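Side-chain contact in MHC class I antigen (Anolis carolinensis, PDB 7CPO), which probably presents short peptides to T cells from the groove of its membrane-distal domain, in complex with beta2-microglobulin: residues 7-12 with 33-38. Numbering follows the deposited sequence.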
loop_
_atom_site.group_PDB
_atom_site.type_symbol
_atom_site.label_atom_id
_atom_site.label_comp_id
_atom_site.label_asym_id
_atom_site.label_seq_id
_atom_site.Cartn_x
_atom_site.Cartn_y
_atom_site.Cartn_z
ATOM N N MET A 7 -13.518 2.514 1.064
ATOM C CA MET A 7 -13.329 1.071 1.117
ATOM C C MET A 7 -12.774 0.619 -0.227
ATOM O O MET A 7 -13.312 0.985 -1.277
ATOM C CB MET A 7 -14.636 0.341 1.413
ATOM C CG MET A 7 -14.433 -1.158 1.505
ATOM S SD MET A 7 -15.967 -2.051 1.660
ATOM C CE MET A 7 -16.547 -2.103 -0.026
ATOM N N ARG A 8 -11.713 -0.179 -0.195
ATOM C CA ARG A 8 -10.906 -0.434 -1.379
ATOM C C ARG A 8 -10.505 -1.905 -1.401
ATOM O O ARG A 8 -9.946 -2.397 -0.415
ATOM C CB ARG A 8 -9.652 0.468 -1.362
ATOM C CG ARG A 8 -9.863 1.938 -1.844
ATOM C CD ARG A 8 -9.026 3.018 -1.117
ATOM N NE ARG A 8 -7.638 2.619 -0.888
ATOM C CZ ARG A 8 -7.090 2.490 0.325
ATOM N NH1 ARG A 8 -7.816 2.738 1.412
ATOM N NH2 ARG A 8 -5.822 2.099 0.466
ATOM N N TYR A 9 -10.771 -2.601 -2.518
ATOM C CA TYR A 9 -10.302 -3.969 -2.739
ATOM C C TYR A 9 -9.225 -4.026 -3.824
ATOM O O TYR A 9 -9.311 -3.338 -4.846
ATOM C CB TYR A 9 -11.457 -4.900 -3.124
ATOM C CG TYR A 9 -12.331 -5.222 -1.944
ATOM C CD1 TYR A 9 -11.920 -6.147 -0.988
ATOM C CD2 TYR A 9 -13.554 -4.590 -1.765
ATOM C CE1 TYR A 9 -12.713 -6.440 0.119
ATOM C CE2 TYR A 9 -14.358 -4.867 -0.663
ATOM C CZ TYR A 9 -13.925 -5.795 0.276
ATOM O OH TYR A 9 -14.707 -6.096 1.371
ATOM N N PHE A 10 -8.218 -4.871 -3.611
ATOM C CA PHE A 10 -7.101 -4.997 -4.538
ATOM C C PHE A 10 -6.853 -6.473 -4.806
ATOM O O PHE A 10 -6.480 -7.222 -3.892
ATOM C CB PHE A 10 -5.828 -4.355 -3.977
ATOM C CG PHE A 10 -5.960 -2.905 -3.651
ATOM C CD1 PHE A 10 -5.577 -1.939 -4.581
ATOM C CD2 PHE A 10 -6.423 -2.502 -2.399
ATOM C CE1 PHE A 10 -5.665 -0.570 -4.272
ATOM C CE2 PHE A 10 -6.522 -1.152 -2.084
ATOM C CZ PHE A 10 -6.130 -0.171 -3.024
ATOM N N VAL A 11 -7.015 -6.877 -6.061
ATOM C CA VAL A 11 -6.953 -8.271 -6.458
ATOM C C VAL A 11 -5.868 -8.428 -7.511
ATOM O O VAL A 11 -5.835 -7.665 -8.483
ATOM C CB VAL A 11 -8.316 -8.740 -6.988
ATOM C CG1 VAL A 11 -8.333 -10.218 -7.126
ATOM C CG2 VAL A 11 -9.410 -8.274 -6.042
ATOM N N THR A 12 -5.010 -9.440 -7.341
ATOM C CA THR A 12 -3.835 -9.643 -8.186
ATOM C C THR A 12 -3.728 -11.103 -8.580
ATOM O O THR A 12 -3.730 -11.990 -7.717
ATOM C CB THR A 12 -2.526 -9.239 -7.481
ATOM O OG1 THR A 12 -2.521 -7.841 -7.215
ATOM C CG2 THR A 12 -1.349 -9.566 -8.348
ATOM N N GLN A 33 -6.186 1.067 6.208
ATOM C CA GLN A 33 -6.078 -0.016 7.188
ATOM C C GLN A 33 -6.611 -1.293 6.553
ATOM O O GLN A 33 -7.766 -1.338 6.120
ATOM C CB GLN A 33 -6.851 0.277 8.472
ATOM C CG GLN A 33 -6.718 -0.802 9.531
ATOM C CD GLN A 33 -7.225 -0.351 10.912
ATOM O OE1 GLN A 33 -7.850 -1.130 11.652
ATOM N NE2 GLN A 33 -6.966 0.919 11.256
ATOM N N GLU A 34 -5.777 -2.317 6.472
ATOM C CA GLU A 34 -6.239 -3.572 5.907
ATOM C C GLU A 34 -7.156 -4.261 6.910
ATOM O O GLU A 34 -6.840 -4.329 8.093
ATOM C CB GLU A 34 -5.055 -4.455 5.551
ATOM C CG GLU A 34 -5.456 -5.835 5.104
ATOM C CD GLU A 34 -4.270 -6.737 4.838
ATOM O OE1 GLU A 34 -3.120 -6.254 4.901
ATOM O OE2 GLU A 34 -4.496 -7.932 4.563
ATOM N N PHE A 35 -8.319 -4.727 6.467
ATOM C CA PHE A 35 -9.227 -5.378 7.398
ATOM C C PHE A 35 -9.616 -6.795 7.002
ATOM O O PHE A 35 -10.005 -7.571 7.885
ATOM C CB PHE A 35 -10.498 -4.529 7.617
ATOM C CG PHE A 35 -11.480 -4.521 6.445
ATOM C CD1 PHE A 35 -12.636 -5.302 6.479
ATOM C CD2 PHE A 35 -11.284 -3.681 5.359
ATOM C CE1 PHE A 35 -13.550 -5.279 5.431
ATOM C CE2 PHE A 35 -12.184 -3.653 4.318
ATOM C CZ PHE A 35 -13.318 -4.461 4.348
ATOM N N VAL A 36 -9.487 -7.175 5.729
ATOM C CA VAL A 36 -9.758 -8.538 5.293
ATOM C C VAL A 36 -8.724 -8.901 4.247
ATOM O O VAL A 36 -8.154 -8.034 3.584
ATOM C CB VAL A 36 -11.185 -8.721 4.705
ATOM C CG1 VAL A 36 -12.246 -8.685 5.821
ATOM C CG2 VAL A 36 -11.459 -7.652 3.626
ATOM N N SER A 37 -8.465 -10.196 4.106
ATOM C CA SER A 37 -7.721 -10.605 2.931
ATOM C C SER A 37 -8.139 -12.015 2.577
ATOM O O SER A 37 -8.631 -12.770 3.417
ATOM C CB SER A 37 -6.196 -10.495 3.113
ATOM O OG SER A 37 -5.627 -11.690 3.570
ATOM N N TYR A 38 -8.015 -12.341 1.316
ATOM C CA TYR A 38 -8.304 -13.685 0.868
ATOM C C TYR A 38 -6.952 -14.328 0.657
ATOM O O TYR A 38 -6.228 -14.014 -0.287
ATOM C CB TYR A 38 -9.147 -13.715 -0.390
ATOM C CG TYR A 38 -9.262 -15.101 -0.970
ATOM C CD1 TYR A 38 -10.220 -15.988 -0.512
ATOM C CD2 TYR A 38 -8.405 -15.524 -1.974
ATOM C CE1 TYR A 38 -10.329 -17.253 -1.046
ATOM C CE2 TYR A 38 -8.506 -16.782 -2.512
ATOM C CZ TYR A 38 -9.466 -17.649 -2.045
ATOM O OH TYR A 38 -9.557 -18.906 -2.597
#
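With CG of Y9 anti to its carbonyl carbon (chi1 -74°) and CG of F35 turned between backbone N and carbonyl carbon (chi1 73°), the two rings converge from strands 5-14 and 33-39. These strands are not neighbours: strand 25-30 runs between them in the sheet that floors the MHC class I groove, so side chains alone bridge the gap. The Y9 and F35 side chains cross at about a right angle, and OH of Y9 comes 3.7 Å from CZ of F35. V36 touches both rings. Its CG2 lies 3.9 Å from CE1 of Y9 and also sits 3.6 Å above one face of the F35 ring, toward the rim; a compact branched residue suits this spot because one methyl serves both rings. The extended, unbranched M7 sets its CG 4.4 Å from CE2 of F35, an apolar chain suiting a place shared with helix 152-176 and the peptide backbone. A wholly apolar ring suits F35's buried site, where Y173 and Y62 of the two helices also meet it. No hydrogen bond joins the segments. Tyrosine thus combines a ring braced by F35 and V36 with a hydroxyl that hydrogen-bonds the peptide backbone and Y45.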